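Local coordinates for Lmo1076 protein (Listeria monocytogenes serovar 1/2a, PDB 5JQC) that is a secreted putative autolysin, probably an amidase-type hydrolase acting on the bacterial cell wall, represented here by three SH3-like GW domains, at residues A27-A32 with G87-R92; T75-S80 with F94-K99. One frame throughout, in Å; residues are numbered along the deposited sequence.

Interaction 1: residues A27-A32 with G87-R92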
loop_
_atom_site.group_PDB
_atom_site.type_symbol
_atom_site.label_atom_id
_atom_site.label_comp_id
_atom_site.label_asym_id
_atom_site.label_seq_id
_atom_site.Cartn_x
_atom_site.Cartn_y
_atom_site.Cartn_z
ATOM N N ALA A 27 -20.318 1.100 -5.153
ATOM C CA ALA A 27 -20.540 1.494 -6.532
ATOM C C ALA A 27 -21.021 2.931 -6.563
ATOM O O ALA A 27 -21.490 3.476 -5.556
ATOM C CB ALA A 27 -21.550 0.574 -7.217
ATOM N N LYS A 28 -20.906 3.533 -7.741
ATOM C CA LYS A 28 -21.454 4.850 -8.015
ATOM C C LYS A 28 -22.570 4.716 -9.039
ATOM O O LYS A 28 -22.359 4.151 -10.119
ATOM C CB LYS A 28 -20.378 5.810 -8.540
ATOM C CG LYS A 28 -20.812 7.262 -8.479
ATOM C CD LYS A 28 -19.717 8.215 -8.914
ATOM C CE LYS A 28 -19.564 8.236 -10.422
ATOM N NZ LYS A 28 -18.561 9.252 -10.849
ATOM N N VAL A 29 -23.749 5.234 -8.698
ATOM C CA VAL A 29 -24.832 5.365 -9.668
ATOM C C VAL A 29 -24.424 6.360 -10.750
ATOM O O VAL A 29 -24.007 7.486 -10.456
ATOM C CB VAL A 29 -26.125 5.800 -8.963
ATOM C CG1 VAL A 29 -27.245 5.950 -9.953
ATOM C CG2 VAL A 29 -26.506 4.806 -7.859
ATOM N N VAL A 30 -24.543 5.951 -12.009
ATOM C CA VAL A 30 -24.119 6.773 -13.139
ATOM C C VAL A 30 -25.203 6.739 -14.212
ATOM O O VAL A 30 -25.603 5.654 -14.654
ATOM C CB VAL A 30 -22.782 6.292 -13.723
ATOM C CG1 VAL A 30 -22.422 7.108 -14.964
ATOM C CG2 VAL A 30 -21.691 6.378 -12.675
ATOM N N LYS A 31 -25.665 7.922 -14.635
ATOM C CA LYS A 31 -26.583 8.084 -15.765
ATOM C C LYS A 31 -27.762 7.123 -15.653
ATOM O O LYS A 31 -28.047 6.335 -16.556
ATOM C CB LYS A 31 -25.853 7.897 -17.096
ATOM N N ALA A 32 -28.437 7.195 -14.505
ATOM C CA ALA A 32 -29.517 6.281 -14.165
ATOM C C ALA A 32 -30.886 6.946 -14.245
ATOM O O ALA A 32 -31.820 6.544 -13.550
ATOM C CB ALA A 32 -29.304 5.692 -12.774
ATOM N N GLY A 87 -33.722 0.371 -2.518
ATOM C CA GLY A 87 -34.521 -0.578 -3.279
ATOM C C GLY A 87 -33.633 -1.355 -4.239
ATOM O O GLY A 87 -32.450 -1.575 -3.969
ATOM N N TRP A 88 -34.231 -1.748 -5.360
ATOM C CA TRP A 88 -33.547 -2.487 -6.410
ATOM C C TRP A 88 -33.546 -1.688 -7.699
ATOM O O TRP A 88 -34.539 -1.040 -8.037
ATOM C CB TRP A 88 -34.215 -3.816 -6.683
ATOM C CG TRP A 88 -34.248 -4.681 -5.525
ATOM C CD1 TRP A 88 -34.969 -4.498 -4.385
ATOM C CD2 TRP A 88 -33.540 -5.908 -5.367
ATOM N NE1 TRP A 88 -34.751 -5.540 -3.522
ATOM C CE2 TRP A 88 -33.879 -6.422 -4.103
ATOM C CE3 TRP A 88 -32.650 -6.624 -6.174
ATOM C CZ2 TRP A 88 -33.357 -7.623 -3.622
ATOM C CZ3 TRP A 88 -32.136 -7.818 -5.699
ATOM C CH2 TRP A 88 -32.494 -8.308 -4.435
HETATM N N MSE A 89 -32.445 -1.777 -8.433
HETATM C CA MSE A 89 -32.325 -1.110 -9.723
HETATM C C MSE A 89 -31.446 -1.933 -10.664
HETATM O O MSE A 89 -30.578 -2.695 -10.212
HETATM C CB MSE A 89 -31.771 0.307 -9.530
HETATM C CG MSE A 89 -31.564 1.090 -10.823
HETATM SE SE MSE A 89 -31.547 3.038 -10.606
HETATM C CE MSE A 89 -30.112 3.248 -9.278
ATOM N N ASP A 90 -31.731 -1.809 -11.961
ATOM C CA ASP A 90 -30.932 -2.427 -13.010
ATOM C C ASP A 90 -29.451 -2.252 -12.712
ATOM O O ASP A 90 -28.975 -1.131 -12.512
ATOM C CB ASP A 90 -31.284 -1.779 -14.360
ATOM C CG ASP A 90 -30.956 -2.658 -15.562
ATOM O OD1 ASP A 90 -29.923 -3.362 -15.582
ATOM O OD2 ASP A 90 -31.757 -2.638 -16.516
ATOM N N LYS A 91 -28.725 -3.372 -12.697
ATOM C CA LYS A 91 -27.286 -3.338 -12.439
ATOM C C LYS A 91 -26.555 -2.389 -13.382
ATOM O O LYS A 91 -25.523 -1.815 -13.008
ATOM C CB LYS A 91 -26.717 -4.752 -12.551
ATOM C CG LYS A 91 -25.238 -4.856 -12.278
ATOM C CD LYS A 91 -24.848 -6.307 -12.228
ATOM C CE LYS A 91 -23.434 -6.466 -11.747
ATOM N NZ LYS A 91 -23.100 -7.910 -11.631
ATOM N N ARG A 92 -27.075 -2.199 -14.598
ATOM C CA ARG A 92 -26.434 -1.320 -15.573
ATOM C C ARG A 92 -26.442 0.136 -15.129
ATOM O O ARG A 92 -25.623 0.927 -15.605
ATOM C CB ARG A 92 -27.121 -1.448 -16.938
ATOM C CG ARG A 92 -26.827 -2.744 -17.702
ATOM C CD ARG A 92 -27.654 -2.814 -18.996
ATOM N NE ARG A 92 -29.081 -2.788 -18.680
ATOM C CZ ARG A 92 -30.058 -2.494 -19.543
ATOM N NH1 ARG A 92 -29.792 -2.174 -20.817
ATOM N NH2 ARG A 92 -31.317 -2.503 -19.114
#

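Interaction 2: residues T75-S80 with F94-K99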
loop_
_atom_site.group_PDB
_atom_site.type_symbol
_atom_site.label_atom_id
_atom_site.label_comp_id
_atom_site.label_asym_id
_atom_site.label_seq_id
_atom_site.Cartn_x
_atom_site.Cartn_y
_atom_site.Cartn_z
ATOM N N THR A 75 -30.457 -7.988 -14.774
ATOM C CA THR A 75 -29.981 -8.141 -13.403
ATOM C C THR A 75 -30.341 -6.899 -12.607
ATOM O O THR A 75 -30.035 -5.783 -13.031
ATOM C CB THR A 75 -28.466 -8.358 -13.353
ATOM O OG1 THR A 75 -28.149 -9.598 -13.996
ATOM C CG2 THR A 75 -27.974 -8.416 -11.913
ATOM N N TRP A 76 -31.007 -7.097 -11.469
ATOM C CA TRP A 76 -31.344 -6.018 -10.548
ATOM C C TRP A 76 -30.538 -6.175 -9.263
ATOM O O TRP A 76 -30.362 -7.294 -8.771
ATOM C CB TRP A 76 -32.860 -6.009 -10.261
ATOM C CG TRP A 76 -33.583 -5.304 -11.356
ATOM C CD1 TRP A 76 -33.969 -3.994 -11.372
ATOM C CD2 TRP A 76 -33.931 -5.839 -12.638
ATOM N NE1 TRP A 76 -34.553 -3.687 -12.573
ATOM C CE2 TRP A 76 -34.545 -4.803 -13.368
ATOM C CE3 TRP A 76 -33.799 -7.100 -13.232
ATOM C CZ2 TRP A 76 -35.037 -4.989 -14.659
ATOM C CZ3 TRP A 76 -34.282 -7.279 -14.515
ATOM C CH2 TRP A 76 -34.892 -6.229 -15.216
ATOM N N VAL A 77 -30.045 -5.056 -8.722
ATOM C CA VAL A 77 -29.225 -5.074 -7.515
ATOM C C VAL A 77 -29.852 -4.185 -6.442
ATOM O O VAL A 77 -30.381 -3.107 -6.731
ATOM C CB VAL A 77 -27.764 -4.645 -7.816
ATOM C CG1 VAL A 77 -27.186 -5.485 -8.944
ATOM C CG2 VAL A 77 -27.654 -3.169 -8.149
ATOM N N GLN A 78 -29.789 -4.650 -5.189
ATOM C CA GLN A 78 -30.312 -3.907 -4.041
ATOM C C GLN A 78 -29.223 -3.007 -3.470
ATOM O O GLN A 78 -28.253 -3.502 -2.889
ATOM C CB GLN A 78 -30.826 -4.855 -2.948
ATOM C CG GLN A 78 -31.331 -4.134 -1.701
ATOM C CD GLN A 78 -31.484 -5.040 -0.486
ATOM O OE1 GLN A 78 -30.533 -5.690 -0.060
ATOM N NE2 GLN A 78 -32.686 -5.081 0.078
ATOM N N PHE A 79 -29.394 -1.694 -3.613
ATOM C CA PHE A 79 -28.418 -0.712 -3.174
ATOM C C PHE A 79 -28.948 0.087 -1.993
ATOM O O PHE A 79 -30.159 0.198 -1.780
ATOM C CB PHE A 79 -28.057 0.263 -4.291
ATOM C CG PHE A 79 -29.192 1.164 -4.696
ATOM C CD1 PHE A 79 -30.294 0.656 -5.369
ATOM C CD2 PHE A 79 -29.155 2.520 -4.416
ATOM C CE1 PHE A 79 -31.333 1.476 -5.739
ATOM C CE2 PHE A 79 -30.199 3.347 -4.795
ATOM C CZ PHE A 79 -31.286 2.818 -5.454
ATOM N N SER A 80 -28.014 0.684 -1.250
ATOM C CA SER A 80 -28.313 1.462 -0.057
ATOM C C SER A 80 -27.523 2.760 -0.073
ATOM O O SER A 80 -26.327 2.768 -0.387
ATOM C CB SER A 80 -27.968 0.677 1.206
ATOM O OG SER A 80 -26.559 0.539 1.334
ATOM N N PHE A 94 -25.214 1.226 -12.544
ATOM C CA PHE A 94 -24.153 1.407 -11.551
ATOM C C PHE A 94 -22.769 1.148 -12.143
ATOM O O PHE A 94 -22.603 0.301 -13.026
ATOM C CB PHE A 94 -24.309 0.458 -10.336
ATOM C CG PHE A 94 -25.650 0.519 -9.652
ATOM C CD1 PHE A 94 -26.739 -0.173 -10.157
ATOM C CD2 PHE A 94 -25.800 1.224 -8.467
ATOM C CE1 PHE A 94 -27.962 -0.130 -9.502
ATOM C CE2 PHE A 94 -27.015 1.268 -7.812
ATOM C CZ PHE A 94 -28.094 0.592 -8.325
ATOM N N VAL A 95 -21.765 1.849 -11.598
ATOM C CA VAL A 95 -20.346 1.559 -11.833
ATOM C C VAL A 95 -19.731 1.059 -10.525
ATOM O O VAL A 95 -19.600 1.824 -9.559
ATOM C CB VAL A 95 -19.585 2.784 -12.351
ATOM C CG1 VAL A 95 -18.124 2.439 -12.563
ATOM C CG2 VAL A 95 -20.195 3.277 -13.666
ATOM N N TYR A 96 -19.351 -0.221 -10.489
ATOM C CA TYR A 96 -18.768 -0.799 -9.285
ATOM C C TYR A 96 -17.326 -0.339 -9.125
ATOM O O TYR A 96 -16.559 -0.301 -10.095
ATOM C CB TYR A 96 -18.789 -2.329 -9.329
ATOM C CG TYR A 96 -20.132 -2.986 -9.111
ATOM C CD1 TYR A 96 -21.321 -2.312 -9.371
ATOM C CD2 TYR A 96 -20.205 -4.295 -8.645
ATOM C CE1 TYR A 96 -22.542 -2.924 -9.173
ATOM C CE2 TYR A 96 -21.424 -4.921 -8.438
ATOM C CZ TYR A 96 -22.591 -4.231 -8.700
ATOM O OH TYR A 96 -23.811 -4.841 -8.502
ATOM N N TYR A 97 -16.956 -0.001 -7.885
ATOM C CA TYR A 97 -15.558 0.272 -7.582
ATOM C C TYR A 97 -14.789 -1.040 -7.436
ATOM O O TYR A 97 -15.270 -1.977 -6.793
ATOM C CB TYR A 97 -15.429 1.072 -6.296
ATOM C CG TYR A 97 -15.885 2.509 -6.391
ATOM C CD1 TYR A 97 -15.113 3.468 -7.035
ATOM C CD2 TYR A 97 -17.068 2.916 -5.798
ATOM C CE1 TYR A 97 -15.527 4.788 -7.102
ATOM C CE2 TYR A 97 -17.485 4.230 -5.862
ATOM C CZ TYR A 97 -16.716 5.158 -6.511
ATOM O OH TYR A 97 -17.157 6.458 -6.569
ATOM N N PRO A 98 -13.608 -1.137 -8.025
ATOM C CA PRO A 98 -12.751 -2.295 -7.770
ATOM C C PRO A 98 -12.224 -2.235 -6.350
ATOM O O PRO A 98 -12.134 -1.163 -5.750
ATOM C CB PRO A 98 -11.619 -2.109 -8.781
ATOM C CG PRO A 98 -11.505 -0.619 -8.862
ATOM C CD PRO A 98 -12.930 -0.130 -8.854
ATOM N N LYS A 99 -11.861 -3.397 -5.813
ATOM C CA LYS A 99 -11.279 -3.484 -4.477
ATOM C C LYS A 99 -9.786 -3.774 -4.570
ATOM O O LYS A 99 -9.330 -4.457 -5.495
ATOM C CB LYS A 99 -11.964 -4.574 -3.647
ATOM C CG LYS A 99 -13.463 -4.357 -3.386
ATOM C CD LYS A 99 -14.080 -5.590 -2.712
ATOM C CE LYS A 99 -15.533 -5.363 -2.315
ATOM N NZ LYS A 99 -16.129 -6.576 -1.695
#

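Interaction 1: residues A27-A32 with G87-R92
With CG anti to the backbone N (chi1 178°), the side chain of Met89, a selenomethionine, stretches off strand 84-90 toward Val29 and Ala32 and then bends at its last torsion (chi3 56°), so that SE and CE meet different partners. The terminal methyl CE faces both branches of Val29, 4.0 Å from Val29 CG1 and 4.2 Å from Val29 CG2, the two side chains crossing obliquely. Its selenium rests against the methyl of Ala32, with Met89 SE 4.1 Å from Ala32 CB. These are ordinary apolar contacts among three buried residues. A long, unbranched chain, methionine in the natural protein, suits the place because it bridges the 9.1 Å from Met89 CA to Ala32 CA, while the branched valine offers two methyls and the short alanine side chain lets its backbone come near.

Beyond Met89 the chain turns into a short 3-10 segment, and Asp90 secures the turn. Asp90 OD1 accepts from the backbone N of Arg92 at 3.2 Å, an Asx turn, and from Arg92 NE on the same face of the carboxylate. Arg92 NH2 closes a side-on salt bridge to Asp90 OD2 at 2.6 Å, so two side-chain nitrogens grip one oxygen each and hold the guanidinium in place.

Within this first GW domain, an SH3-like fold, the contact joins edge strand 84-90 to the end of strand 19-29, the neighbour of the other edge strand, 94-96: Val29 and Met89 both touch Phe94 of strand 94-96, Met89 also packs on Phe79 of strand 74-81, and Val29 leans on Val63 of strand 62-71.

Interaction 2: residues T75-S80 with F94-K99
Val77 and Phe94 approach each other from opposite directions across the barrel interior, and Val77 CG2 comes to 3.3 Å from Phe94 CE1, a tight fit for two carbons. The valine's first torsion (chi1 -53°) places its branches for two tasks: CG2, set between the backbone N and the carbonyl carbon, presses on the phenylalanine, while CG1 meets the hydroxyl end of Tyr96, 3.5 Å from Tyr96 OH. A beta-branched residue suits this point of the strand, since its two methyls serve two aromatic neighbours at once.

Phe79, two residues further along the same side of strand 74-81, has chi1 67°, which leaves its ring turned to take the far end of Phe94. Phe94 CZ lies 3.7 Å from Phe79 CD1, and Phe94 CE2 is 3.8 Å from Phe79 CG. The pair forms an offset edge-to-face stack, the edge of Phe94 directed to the face of Phe79, with centroids 5.4 Å apart and planes at 61°.

In the SH3-like GW fold the strands curl around a hydrophobic core, and here strand 74-81 and the short strand 94-96 face one another through it, their segments' axes 11.0 Å apart at closest approach. Phe94 fills much of that gap, met by Val77 and Phe79 from the other side.

Tyr96 leaves its backbone pointing neither at strand 74-81 nor away from it, but its ring end comes nearer to Val77. The partly exposed position suits a ring with a polar tip: the hydroxyl hydrogen-bonds to Glu68 OE2 on strand 62-71 while the ring packs on Ile65.

Interactions 1 and 2 are two parts of one core in the first GW domain, their centres about 7 Å apart, and Phe94 is shared by the two contacts. The backbones are joined as well: Lys91 N lies 2.8 Å from Thr75 O, and Lys28 O lies 2.8 Å from Val95 N, both probable hydrogen bonds tying neighbouring strands. Along the chain the segments alternate, and strand 19-29, far off in sequence, joins three consecutive strands around the same interior. Neither contact includes a residue known to be catalytic. Bound PEG, probably from crystallisation, lies about 9 Å from the side chains of Val29 and Tyr96.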